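Local coordinates for protein sialidase B (PDB 4XJW) that hydrolyses alpha-(2->3)-, alpha-(2->6)- and alpha-(2->8)-linked terminal sialic acids from oligosaccharides, glycoproteins and glycolipids, at residues 624-629 with 652-657; 216-221 with 241-246; 565-570 with 588-593; 103-108 with 186-191. The protein carries 1 engineered substitution. All blocks are in the same frame, centred on the assembly; numbering follows the deposited sequence.

Contacts 1, 2 and 3 belong to three separate antiparallel sheets of the catalytic propeller, whereas contact 4 lies in the N-terminal lectin-like domain, where the chain leaves for the propeller. Contact 2 is the most buried; the other three mix buried with exposed residues. Contacts 2 and 3 each join the two strands of a hairpin, with charged pairs at the ends where the strands part. Contact 1 holds a central strand to the C-terminal one with a single two-bond pair, and contact 4 has no strand pairing and is held by bridging waters and two small apolar touches. L629 of contact 1 packs on S221 of contact 2, and L657 on V588 of contact 3.

Contact 1 of 4, residues 624-629 with 652-657; sequences HHIGVL and LEINDL
H625 and E653 both hold CG beside the backbone N and opposite the carbonyl carbon (chi1 -67° and -63°), which lays the two side chains alongside each other, heading the same way. This first torsion of the glutamate sets E653 CG over one face of the imidazole, shifted toward the rim and 3.7 Å from the centroid of the H625 ring: a CH-pi contact. The extended chain beyond CG carries the carboxylate out over the same ring, stacked with the planes only 7° apart. The rotation of the ring is fixed from elsewhere, since ND1 of H625 hydrogen-bonds to OD1 of D651.

Behind this pair the backbones make one antiparallel hydrogen-bonded pair. I626 N reaches L652 O at 2.7 Å, almost straight, and L652 N returns to I626 O at 2.8 Å. This is the end of the pairing between strands 626-631 and 647-652 in a three-stranded sheet of the sialidase beta-propeller, completed by strand 616-620. Past L652 the chain curls into a short, weakly bonded C-terminal helix. At its start the side chain of D656 folds back, and OD2 accepts from E653 N at 2.9 Å.

The apolar side chains close in around the pair. I626 CG1 meets I654 CD1 at 4.1 Å, and V628 CG2 meets L652 CD1 at 4.3 Å; L652 and L657 also rest on L586 of strand 584-592. Where the strands separate, a water donates to H624 O (2.9 Å) and accepts from I654 N (3.0 Å). H624 O has a second partner in Y560 OH, while the H624 imidazole, bonded through ND1 to E620, lies close to the bound inhibitor.

Contact 2 of 4, residues 216-221 with 241-246; sequences SGRVLS and TSYSDD
R218 lays its guanidinium flat on one face of the Y243 ring, CZ 3.8 Å from the ring centroid and the planes 17° apart, a stacked cation-pi pair at the open end of the 219-226/237-244 beta hairpin. The hairpin belongs to a four-stranded sheet of the sialidase propeller, and its second strand runs into the first BNR (Asp-box) repeat. With its face on the tyrosine, the arginine turns its edge to D245. In this side-on, two-nitrogen salt bridge R218 NE meets D245 OD1 at 2.8 Å, straight and in the guanidinium plane, and R218 NH2 meets D245 OD2 at 3.0 Å, somewhat tilted; both oxygens use their syn lone pairs. A bend at chi3 (-71°) swings the head into this place, where NH1 has further partners in E431 OE2 and R429 O.

Beneath, L220 pairs with Y243 without hydrogen bonds, and L220 CD1 touches Y243 CB at 4.0 Å. The flanking pairs, V219 with S244 and S221 with S242, are each doubly bonded. On their face of the sheet the serine hydroxyls bond farther out, S221 OG to T210 O and S242 OG to S252 O. Beyond V219 a water bridges two carbonyls, donating to G217 O at 2.8 Å and to S244 O at 2.9 Å.

Contact 3 of 4, residues 565-570 with 588-593; sequences DGKEAV and VGLVNK
V570 and G589 form a hydrogen-bonded antiparallel pair, V570 N to G589 O and G589 N to V570 O both 2.8 Å, in the hairpin of strands 569-575 and 584-592. These are the middle strands of a four-stranded sheet of the sialidase beta-propeller. The next pair, A569 with L590, is non-hydrogen-bonded. Beyond it the pairing ends: of the two backbone links between E568 and V591 one is direct, V591 N to E568 O at 2.8 Å, and the other is replaced by a water that accepts from E568 N (2.9 Å) and donates to V591 O (2.7 Å).

The charges sit just past that point. E568 and K593 cross at about a right angle, and K593 NZ forms a salt bridge with E568 OE2 at 3.1 Å, coming from above the carboxylate plane, 45° out of it. The other oxygen, OE1, has K559 as its salt-bridge partner.

Apolar packing centres on L590. Its CG stands beside the backbone N (chi1 -51°), sending CD2 onto A569 CB and CD1 to D565 CB, while I564 also packs on the leucine. On the other face V570 and V591 meet through their CG2 methyls, with L509 of strand 504-510 against both. K567 bends at chi3 across L590, its CB 3.9 Å from L590 CB, and its CE comes to 3.3 Å from V591 O.

Contact 4 of 4, residues 103-108 with 186-191; sequences AVENTL and PLSNPF
V104 and P190 supply one of the two apolar touches here. The valine crosses the proline ring at about a right angle, with CG1 3.9 Å from P190 CD and CG2 also close to the ring carbon CG; W96 and H99 pack on both residues. The other is T107 against L187: the leucine brings CD2 to 3.8 Å from T107 CB, again crossing at about a right angle.

Between these two touches the contact is polar. E105 holds CG opposite its backbone N (chi1 175°), and an extended chain from there carries OE1 to 3.2 Å from S188 OG, a possible hydrogen bond that is not settled. The glutamate has other charges around it: K37 forms a long, weak ion pair with OE1, and the carboxylate of D168 lies close to OE2.

The strand 102-113 belongs to the concanavalin-like beta-sandwich of the N-terminal domain, and 186-191 is part of the loop that carries the chain from this domain to the propeller. The two run roughly antiparallel but too far apart to pair as strands, and waters fill in. One accepts from E105 N at 2.9 Å and donates to S188 O at 2.9 Å. A second accepts from S188 N at 2.8 Å and hydrogen-bonds to T107 OG1 at 2.9 Å, with E105 O and N189 OD1 also near it.

Direct bonds come from neighbouring residues. K37 NZ bonds to both T107 OG1 and P186 O, thereby joining strand to loop, and N124 O receives N189 ND2. Just beyond, the F191 ring lies nearly parallel to that of W96 and touches Q648 and I650 of strand 647-652.

Contact 1 of 4, residues 624-629 with 652-657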
loop_
_atom_site.group_PDB
_atom_site.type_symbol
_atom_site.label_atom_id
_atom_site.label_comp_id
_atom_site.label_asym_id
_atom_site.label_seq_id
_atom_site.Cartn_x
_atom_site.Cartn_y
_atom_site.Cartn_z
ATOM N N HIS A 624 8.504 -15.837 17.385
ATOM C CA HIS A 624 9.758 -15.073 17.320
ATOM C C HIS A 624 10.329 -14.902 15.920
ATOM O O HIS A 624 11.438 -14.392 15.765
ATOM C CB HIS A 624 10.817 -15.627 18.287
ATOM C CG HIS A 624 10.322 -15.759 19.693
ATOM N ND1 HIS A 624 9.819 -14.689 20.404
ATOM C CD2 HIS A 624 10.244 -16.828 20.516
ATOM C CE1 HIS A 624 9.448 -15.097 21.604
ATOM N NE2 HIS A 624 9.705 -16.389 21.704
ATOM N N HIS A 625 9.584 -15.331 14.907
ATOM C CA HIS A 625 9.872 -14.869 13.546
ATOM C C HIS A 625 9.473 -13.411 13.427
ATOM O O HIS A 625 8.834 -12.850 14.331
ATOM C CB HIS A 625 9.094 -15.667 12.507
ATOM C CG HIS A 625 9.517 -17.094 12.398
ATOM N ND1 HIS A 625 9.573 -17.756 11.189
ATOM C CD2 HIS A 625 9.860 -18.000 13.342
ATOM C CE1 HIS A 625 9.952 -19.004 11.393
ATOM N NE2 HIS A 625 10.148 -19.175 12.691
ATOM N N ILE A 626 9.853 -12.804 12.304
ATOM C CA ILE A 626 9.483 -11.434 11.989
ATOM C C ILE A 626 8.580 -11.450 10.767
ATOM O O ILE A 626 8.919 -12.053 9.747
ATOM C CB ILE A 626 10.722 -10.599 11.660
ATOM C CG1 ILE A 626 11.737 -10.623 12.808
ATOM C CG2 ILE A 626 10.310 -9.170 11.326
ATOM C CD1 ILE A 626 11.239 -10.053 14.125
ATOM N N GLY A 627 7.411 -10.833 10.880
ATOM C CA GLY A 627 6.547 -10.639 9.728
ATOM C C GLY A 627 6.700 -9.230 9.184
ATOM O O GLY A 627 6.780 -8.268 9.958
ATOM N N VAL A 628 6.764 -9.117 7.857
ATOM C CA VAL A 628 6.909 -7.825 7.178
ATOM C C VAL A 628 5.808 -7.732 6.123
ATOM O O VAL A 628 5.683 -8.608 5.274
ATOM C CB VAL A 628 8.296 -7.669 6.512
ATOM C CG1 VAL A 628 8.468 -6.263 5.965
ATOM C CG2 VAL A 628 9.419 -7.984 7.495
ATOM N N LEU A 629 4.981 -6.698 6.220
ATOM C CA LEU A 629 3.979 -6.397 5.211
ATOM C C LEU A 629 4.371 -5.046 4.625
ATOM O O LEU A 629 4.439 -4.050 5.340
ATOM C CB LEU A 629 2.586 -6.328 5.834
ATOM C CG LEU A 629 1.430 -6.055 4.881
ATOM C CD1 LEU A 629 1.291 -7.197 3.888
ATOM C CD2 LEU A 629 0.138 -5.863 5.673
ATOM N N LEU A 652 10.382 -13.722 8.068
ATOM C CA LEU A 652 11.829 -13.824 8.217
ATOM C C LEU A 652 12.203 -14.337 9.601
ATOM O O LEU A 652 11.455 -14.159 10.571
ATOM C CB LEU A 652 12.486 -12.471 7.972
ATOM C CG LEU A 652 12.361 -11.914 6.550
ATOM C CD1 LEU A 652 12.785 -10.448 6.512
ATOM C CD2 LEU A 652 13.183 -12.746 5.594
ATOM N N GLU A 653 13.363 -14.981 9.690
ATOM C CA GLU A 653 13.927 -15.396 10.971
ATOM C C GLU A 653 15.149 -14.543 11.302
ATOM O O GLU A 653 15.791 -14.003 10.401
ATOM C CB GLU A 653 14.312 -16.871 10.925
ATOM C CG GLU A 653 13.137 -17.794 10.700
ATOM C CD GLU A 653 13.524 -19.255 10.777
ATOM O OE1 GLU A 653 13.642 -19.780 11.906
ATOM O OE2 GLU A 653 13.714 -19.867 9.706
ATOM N N ILE A 654 15.484 -14.429 12.585
ATOM C CA ILE A 654 16.611 -13.586 12.982
ATOM C C ILE A 654 17.903 -14.035 12.315
ATOM O O ILE A 654 18.701 -13.209 11.869
ATOM C CB ILE A 654 16.785 -13.528 14.511
ATOM C CG1 ILE A 654 15.578 -12.849 15.135
ATOM C CG2 ILE A 654 18.047 -12.770 14.880
ATOM C CD1 ILE A 654 15.330 -11.447 14.593
ATOM N N ASN A 655 18.088 -15.347 12.201
ATOM C CA ASN A 655 19.270 -15.865 11.523
ATOM C C ASN A 655 19.375 -15.415 10.056
ATOM O O ASN A 655 20.473 -15.323 9.517
ATOM C CB ASN A 655 19.371 -17.389 11.658
ATOM C CG ASN A 655 19.783 -17.824 13.061
ATOM O OD1 ASN A 655 20.165 -17.003 13.896
ATOM N ND2 ASN A 655 19.721 -19.126 13.318
ATOM N N ASP A 656 18.242 -15.121 9.417
ATOM C CA ASP A 656 18.280 -14.610 8.046
ATOM C C ASP A 656 18.868 -13.212 8.026
ATOM O O ASP A 656 19.466 -12.785 7.031
ATOM C CB ASP A 656 16.882 -14.542 7.437
ATOM C CG ASP A 656 16.238 -15.898 7.299
ATOM O OD1 ASP A 656 16.938 -16.850 6.890
ATOM O OD2 ASP A 656 15.025 -16.012 7.607
ATOM N N LEU A 657 18.684 -12.493 9.128
ATOM C CA LEU A 657 19.038 -11.078 9.161
ATOM C C LEU A 657 20.494 -10.868 9.540
ATOM O O LEU A 657 21.103 -9.867 9.171
ATOM C CB LEU A 657 18.134 -10.321 10.132
ATOM C CG LEU A 657 16.625 -10.536 10.003
ATOM C CD1 LEU A 657 15.877 -9.545 10.858
ATOM C CD2 LEU A 657 16.184 -10.428 8.541
HETATM O O HOH W 1 13.463 -15.771 14.294
#

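Contact 2 of 4, residues 216-221 with 241-246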
loop_
_atom_site.group_PDB
_atom_site.type_symbol
_atom_site.label_atom_id
_atom_site.label_comp_id
_atom_site.label_asym_id
_atom_site.label_seq_id
_atom_site.Cartn_x
_atom_site.Cartn_y
_atom_site.Cartn_z
ATOM N N SER A 216 -3.170 -12.584 22.531
ATOM C CA SER A 216 -3.631 -13.950 22.295
ATOM C C SER A 216 -2.729 -14.689 21.310
ATOM O O SER A 216 -2.853 -15.901 21.140
ATOM C CB SER A 216 -5.052 -13.939 21.741
ATOM O OG SER A 216 -5.023 -13.389 20.426
ATOM N N GLY A 217 -1.854 -13.957 20.616
ATOM C CA GLY A 217 -1.023 -14.539 19.570
ATOM C C GLY A 217 -1.569 -14.279 18.172
ATOM O O GLY A 217 -0.893 -14.527 17.163
ATOM N N ARG A 218 -2.809 -13.813 18.113
ATOM C CA ARG A 218 -3.381 -13.363 16.843
ATOM C C ARG A 218 -2.589 -12.165 16.323
ATOM O O ARG A 218 -2.249 -11.265 17.079
ATOM C CB ARG A 218 -4.861 -13.007 17.003
ATOM C CG ARG A 218 -5.484 -12.378 15.756
ATOM C CD ARG A 218 -6.998 -12.234 15.911
ATOM N NE ARG A 218 -7.675 -13.528 15.863
ATOM C CZ ARG A 218 -8.990 -13.688 15.964
ATOM N NH1 ARG A 218 -9.785 -12.637 16.122
ATOM N NH2 ARG A 218 -9.513 -14.906 15.905
ATOM N N VAL A 219 -2.272 -12.184 15.038
ATOM C CA VAL A 219 -1.576 -11.066 14.407
ATOM C C VAL A 219 -2.604 -10.326 13.558
ATOM O O VAL A 219 -3.301 -10.943 12.748
ATOM C CB VAL A 219 -0.409 -11.558 13.530
ATOM C CG1 VAL A 219 0.299 -10.370 12.879
ATOM C CG2 VAL A 219 0.580 -12.357 14.372
ATOM N N LEU A 220 -2.711 -9.016 13.764
ATOM C CA LEU A 220 -3.717 -8.187 13.100
ATOM C C LEU A 220 -3.026 -7.262 12.105
ATOM O O LEU A 220 -1.912 -6.776 12.355
ATOM C CB LEU A 220 -4.476 -7.349 14.130
ATOM C CG LEU A 220 -5.655 -6.480 13.672
ATOM C CD1 LEU A 220 -6.736 -7.364 13.073
ATOM C CD2 LEU A 220 -6.211 -5.645 14.833
ATOM N N SER A 221 -3.672 -7.042 10.964
ATOM C CA SER A 221 -3.164 -6.096 9.966
ATOM C C SER A 221 -4.271 -5.153 9.556
ATOM O O SER A 221 -5.405 -5.566 9.363
ATOM C CB SER A 221 -2.636 -6.850 8.734
ATOM O OG SER A 221 -2.282 -5.960 7.668
ATOM N N THR A 241 -9.231 -4.593 7.531
ATOM C CA THR A 241 -8.407 -5.400 8.437
ATOM C C THR A 241 -8.508 -6.885 8.117
ATOM O O THR A 241 -9.507 -7.342 7.554
ATOM C CB THR A 241 -8.753 -5.187 9.946
ATOM O OG1 THR A 241 -10.106 -5.563 10.200
ATOM C CG2 THR A 241 -8.610 -3.737 10.370
ATOM N N SER A 242 -7.459 -7.608 8.498
ATOM C CA SER A 242 -7.394 -9.068 8.403
ATOM C C SER A 242 -6.500 -9.584 9.534
ATOM O O SER A 242 -5.617 -8.874 9.997
ATOM C CB SER A 242 -6.832 -9.467 7.031
ATOM O OG SER A 242 -6.598 -10.872 6.939
ATOM N N TYR A 243 -6.734 -10.801 10.012
ATOM C CA TYR A 243 -5.894 -11.345 11.086
ATOM C C TYR A 243 -5.447 -12.765 10.759
ATOM O O TYR A 243 -6.061 -13.465 9.932
ATOM C CB TYR A 243 -6.621 -11.319 12.463
ATOM C CG TYR A 243 -7.976 -11.967 12.412
ATOM C CD1 TYR A 243 -8.111 -13.340 12.529
ATOM C CD2 TYR A 243 -9.114 -11.203 12.166
ATOM C CE1 TYR A 243 -9.367 -13.941 12.439
ATOM C CE2 TYR A 243 -10.358 -11.780 12.070
ATOM C CZ TYR A 243 -10.480 -13.146 12.202
ATOM O OH TYR A 243 -11.729 -13.721 12.107
ATOM N N SER A 244 -4.365 -13.182 11.405
ATOM C CA SER A 244 -3.860 -14.535 11.265
ATOM C C SER A 244 -3.758 -15.165 12.646
ATOM O O SER A 244 -3.245 -14.538 13.584
ATOM C CB SER A 244 -2.483 -14.519 10.592
ATOM O OG SER A 244 -1.912 -15.821 10.681
ATOM N N ASP A 245 -4.238 -16.408 12.775
ATOM C CA ASP A 245 -4.135 -17.141 14.035
ATOM C C ASP A 245 -3.053 -18.205 14.014
ATOM O O ASP A 245 -2.900 -18.962 14.989
ATOM C CB ASP A 245 -5.487 -17.765 14.417
ATOM C CG ASP A 245 -6.483 -16.730 14.866
ATOM O OD1 ASP A 245 -6.043 -15.768 15.519
ATOM O OD2 ASP A 245 -7.678 -16.862 14.550
ATOM N N ASP A 246 -2.311 -18.286 12.921
ATOM C CA ASP A 246 -1.288 -19.306 12.769
ATOM C C ASP A 246 0.055 -18.698 12.390
ATOM O O ASP A 246 0.754 -19.199 11.504
ATOM C CB ASP A 246 -1.722 -20.393 11.762
ATOM C CG ASP A 246 -2.126 -19.822 10.416
ATOM O OD1 ASP A 246 -1.908 -18.613 10.173
ATOM O OD2 ASP A 246 -2.663 -20.593 9.591
HETATM O O HOH W 2 -0.982 -15.857 14.750
#

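Contact 3 of 4, residues 565-570 with 588-593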
loop_
_atom_site.group_PDB
_atom_site.type_symbol
_atom_site.label_atom_id
_atom_site.label_comp_id
_atom_site.label_asym_id
_atom_site.label_seq_id
_atom_site.Cartn_x
_atom_site.Cartn_y
_atom_site.Cartn_z
ATOM N N ASP A 565 23.118 -11.429 20.067
ATOM C CA ASP A 565 24.507 -11.230 20.483
ATOM C C ASP A 565 24.594 -10.810 21.953
ATOM O O ASP A 565 25.444 -10.008 22.333
ATOM C CB ASP A 565 25.209 -10.197 19.591
ATOM C CG ASP A 565 25.370 -10.671 18.163
ATOM O OD1 ASP A 565 25.338 -11.899 17.933
ATOM O OD2 ASP A 565 25.542 -9.810 17.269
ATOM N N GLY A 566 23.690 -11.345 22.768
ATOM C CA GLY A 566 23.657 -11.048 24.186
ATOM C C GLY A 566 23.205 -9.644 24.534
ATOM O O GLY A 566 23.385 -9.192 25.666
ATOM N N LYS A 567 22.618 -8.943 23.563
ATOM C CA LYS A 567 22.176 -7.568 23.778
ATOM C C LYS A 567 20.715 -7.379 23.380
ATOM O O LYS A 567 20.165 -8.165 22.605
ATOM C CB LYS A 567 23.065 -6.588 23.000
ATOM C CG LYS A 567 24.558 -6.773 23.265
ATOM C CD LYS A 567 25.361 -5.530 22.917
ATOM C CE LYS A 567 25.279 -4.498 24.028
ATOM N NZ LYS A 567 25.998 -3.247 23.673
ATOM N N GLU A 568 20.082 -6.353 23.931
ATOM C CA GLU A 568 18.705 -6.056 23.568
ATOM C C GLU A 568 18.715 -5.431 22.187
ATOM O O GLU A 568 19.663 -4.727 21.816
ATOM C CB GLU A 568 18.064 -5.131 24.587
ATOM C CG GLU A 568 18.036 -5.753 25.981
ATOM C CD GLU A 568 17.446 -4.838 27.031
ATOM O OE1 GLU A 568 16.696 -3.911 26.659
ATOM O OE2 GLU A 568 17.729 -5.052 28.231
ATOM N N ALA A 569 17.656 -5.682 21.425
ATOM C CA ALA A 569 17.685 -5.358 20.004
ATOM C C ALA A 569 16.454 -4.600 19.520
ATOM O O ALA A 569 15.328 -4.879 19.947
ATOM C CB ALA A 569 17.884 -6.620 19.196
ATOM N N VAL A 570 16.696 -3.658 18.610
ATOM C CA VAL A 570 15.651 -2.923 17.917
ATOM C C VAL A 570 15.766 -3.260 16.435
ATOM O O VAL A 570 16.874 -3.440 15.924
ATOM C CB VAL A 570 15.827 -1.417 18.149
ATOM C CG1 VAL A 570 14.982 -0.584 17.196
ATOM C CG2 VAL A 570 15.495 -1.094 19.588
ATOM N N VAL A 588 19.100 -4.217 12.084
ATOM C CA VAL A 588 19.091 -4.660 13.473
ATOM C C VAL A 588 20.084 -3.847 14.298
ATOM O O VAL A 588 21.269 -3.795 13.965
ATOM C CB VAL A 588 19.449 -6.152 13.587
ATOM C CG1 VAL A 588 19.418 -6.597 15.041
ATOM C CG2 VAL A 588 18.506 -7.014 12.746
ATOM N N GLY A 589 19.596 -3.199 15.352
ATOM C CA GLY A 589 20.455 -2.428 16.238
ATOM C C GLY A 589 20.495 -3.011 17.637
ATOM O O GLY A 589 19.466 -3.440 18.167
ATOM N N LEU A 590 21.682 -3.028 18.240
ATOM C CA LEU A 590 21.838 -3.531 19.604
ATOM C C LEU A 590 21.998 -2.364 20.572
ATOM O O LEU A 590 22.738 -1.410 20.289
ATOM C CB LEU A 590 23.052 -4.451 19.698
ATOM C CG LEU A 590 23.134 -5.565 18.659
ATOM C CD1 LEU A 590 24.304 -6.488 18.937
ATOM C CD2 LEU A 590 21.833 -6.348 18.605
ATOM N N VAL A 591 21.301 -2.433 21.703
ATOM C CA VAL A 591 21.288 -1.340 22.666
ATOM C C VAL A 591 22.477 -1.409 23.620
ATOM O O VAL A 591 22.754 -2.454 24.215
ATOM C CB VAL A 591 19.974 -1.316 23.486
ATOM C CG1 VAL A 591 19.986 -0.175 24.488
ATOM C CG2 VAL A 591 18.771 -1.201 22.559
ATOM N N ASN A 592 23.179 -0.287 23.734
ATOM C CA ASN A 592 24.218 -0.104 24.735
ATOM C C ASN A 592 23.546 0.332 26.034
ATOM O O ASN A 592 23.032 1.448 26.127
ATOM C CB ASN A 592 25.211 0.959 24.256
ATOM C CG ASN A 592 26.429 1.080 25.155
ATOM O OD1 ASN A 592 26.427 0.615 26.293
ATOM N ND2 ASN A 592 27.479 1.715 24.645
ATOM N N LYS A 593 23.544 -0.549 27.033
ATOM C CA LYS A 593 22.844 -0.285 28.292
ATOM C C LYS A 593 23.428 0.897 29.071
ATOM O O LYS A 593 22.798 1.416 29.990
ATOM C CB LYS A 593 22.824 -1.536 29.169
ATOM C CG LYS A 593 22.147 -2.734 28.524
ATOM C CD LYS A 593 20.668 -2.469 28.243
ATOM C CE LYS A 593 19.858 -2.382 29.527
ATOM N NZ LYS A 593 18.391 -2.241 29.263
HETATM O O HOH W 3 21.532 -4.431 25.559
#

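Contact 4 of 4, residues 103-108 with 186-191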
loop_
_atom_site.group_PDB
_atom_site.type_symbol
_atom_site.label_atom_id
_atom_site.label_comp_id
_atom_site.label_asym_id
_atom_site.label_seq_id
_atom_site.Cartn_x
_atom_site.Cartn_y
_atom_site.Cartn_z
ATOM N N ALA A 103 18.543 -16.298 -5.098
ATOM C CA ALA A 103 17.726 -15.810 -6.202
ATOM C C ALA A 103 16.336 -16.449 -6.178
ATOM O O ALA A 103 16.196 -17.663 -5.972
ATOM C CB ALA A 103 18.413 -16.077 -7.537
ATOM N N VAL A 104 15.313 -15.619 -6.385
ATOM C CA VAL A 104 13.924 -16.071 -6.408
ATOM C C VAL A 104 13.550 -16.646 -7.760
ATOM O O VAL A 104 13.887 -16.077 -8.796
ATOM C CB VAL A 104 12.963 -14.909 -6.072
ATOM C CG1 VAL A 104 11.500 -15.275 -6.397
ATOM C CG2 VAL A 104 13.113 -14.508 -4.610
ATOM N N GLU A 105 12.852 -17.777 -7.751
ATOM C CA GLU A 105 12.307 -18.319 -8.980
ATOM C C GLU A 105 10.976 -17.651 -9.259
ATOM O O GLU A 105 9.971 -17.982 -8.639
ATOM C CB GLU A 105 12.122 -19.833 -8.890
ATOM C CG GLU A 105 11.446 -20.397 -10.135
ATOM C CD GLU A 105 11.566 -21.904 -10.241
ATOM O OE1 GLU A 105 10.545 -22.595 -10.058
ATOM O OE2 GLU A 105 12.684 -22.388 -10.520
ATOM N N ASN A 106 10.982 -16.690 -10.178
ATOM C CA ASN A 106 9.745 -16.060 -10.617
ATOM C C ASN A 106 9.000 -16.949 -11.577
ATOM O O ASN A 106 9.615 -17.628 -12.404
ATOM C CB ASN A 106 10.026 -14.742 -11.333
ATOM C CG ASN A 106 10.708 -13.728 -10.446
ATOM O OD1 ASN A 106 10.060 -13.050 -9.638
ATOM N ND2 ASN A 106 12.021 -13.623 -10.582
ATOM N N THR A 107 7.677 -16.944 -11.472
ATOM C CA THR A 107 6.852 -17.752 -12.358
ATOM C C THR A 107 6.064 -16.815 -13.255
ATOM O O THR A 107 5.161 -16.102 -12.796
ATOM C CB THR A 107 5.882 -18.670 -11.579
ATOM O OG1 THR A 107 6.623 -19.498 -10.669
ATOM C CG2 THR A 107 5.086 -19.575 -12.538
ATOM N N LEU A 108 6.409 -16.815 -14.538
ATOM C CA LEU A 108 5.782 -15.914 -15.494
ATOM C C LEU A 108 4.850 -16.715 -16.402
ATOM O O LEU A 108 5.217 -17.771 -16.893
ATOM C CB LEU A 108 6.864 -15.176 -16.283
ATOM C CG LEU A 108 6.415 -14.209 -17.376
ATOM C CD1 LEU A 108 7.411 -13.064 -17.533
ATOM C CD2 LEU A 108 6.232 -14.923 -18.724
ATOM N N PRO A 186 1.999 -24.357 -10.463
ATOM C CA PRO A 186 2.659 -24.235 -9.160
ATOM C C PRO A 186 3.625 -23.049 -9.111
ATOM O O PRO A 186 4.343 -22.791 -10.078
ATOM C CB PRO A 186 3.389 -25.575 -8.992
ATOM C CG PRO A 186 3.378 -26.232 -10.338
ATOM C CD PRO A 186 2.236 -25.661 -11.111
ATOM N N LEU A 187 3.596 -22.326 -7.996
ATOM C CA LEU A 187 4.415 -21.137 -7.808
ATOM C C LEU A 187 5.567 -21.403 -6.849
ATOM O O LEU A 187 5.561 -22.393 -6.113
ATOM C CB LEU A 187 3.556 -19.988 -7.272
ATOM C CG LEU A 187 2.346 -19.598 -8.124
ATOM C CD1 LEU A 187 1.461 -18.621 -7.398
ATOM C CD2 LEU A 187 2.796 -18.986 -9.452
ATOM N N SER A 188 6.542 -20.501 -6.841
ATOM C CA SER A 188 7.663 -20.589 -5.911
ATOM C C SER A 188 7.849 -19.226 -5.268
ATOM O O SER A 188 8.968 -18.711 -5.201
ATOM C CB SER A 188 8.939 -20.995 -6.651
ATOM O OG SER A 188 8.747 -22.196 -7.383
ATOM N N ASN A 189 6.741 -18.646 -4.810
ATOM C CA ASN A 189 6.752 -17.283 -4.299
ATOM C C ASN A 189 7.396 -17.159 -2.924
ATOM O O ASN A 189 7.169 -17.997 -2.045
ATOM C CB ASN A 189 5.331 -16.723 -4.208
ATOM C CG ASN A 189 4.708 -16.470 -5.556
ATOM O OD1 ASN A 189 5.361 -16.554 -6.593
ATOM N ND2 ASN A 189 3.428 -16.152 -5.546
ATOM N N PRO A 190 8.170 -16.086 -2.710
ATOM C CA PRO A 190 8.764 -15.821 -1.395
ATOM C C PRO A 190 7.833 -15.027 -0.480
ATOM O O PRO A 190 8.187 -14.762 0.676
ATOM C CB PRO A 190 9.979 -14.962 -1.743
ATOM C CG PRO A 190 9.526 -14.189 -2.955
ATOM C CD PRO A 190 8.663 -15.148 -3.736
ATOM N N PHE A 191 6.657 -14.670 -0.988
ATOM C CA PHE A 191 5.730 -13.784 -0.289
ATOM C C PHE A 191 4.309 -14.354 -0.368
ATOM O O PHE A 191 4.030 -15.269 -1.153
ATOM C CB PHE A 191 5.722 -12.407 -0.979
ATOM C CG PHE A 191 5.085 -12.447 -2.353
ATOM C CD1 PHE A 191 5.838 -12.788 -3.470
ATOM C CD2 PHE A 191 3.729 -12.167 -2.518
ATOM C CE1 PHE A 191 5.252 -12.849 -4.734
ATOM C CE2 PHE A 191 3.125 -12.241 -3.768
ATOM C CZ PHE A 191 3.899 -12.575 -4.885
HETATM O O HOH W 4 7.129 -18.111 -8.216
HETATM O O HOH W 5 11.871 -18.913 -5.314
#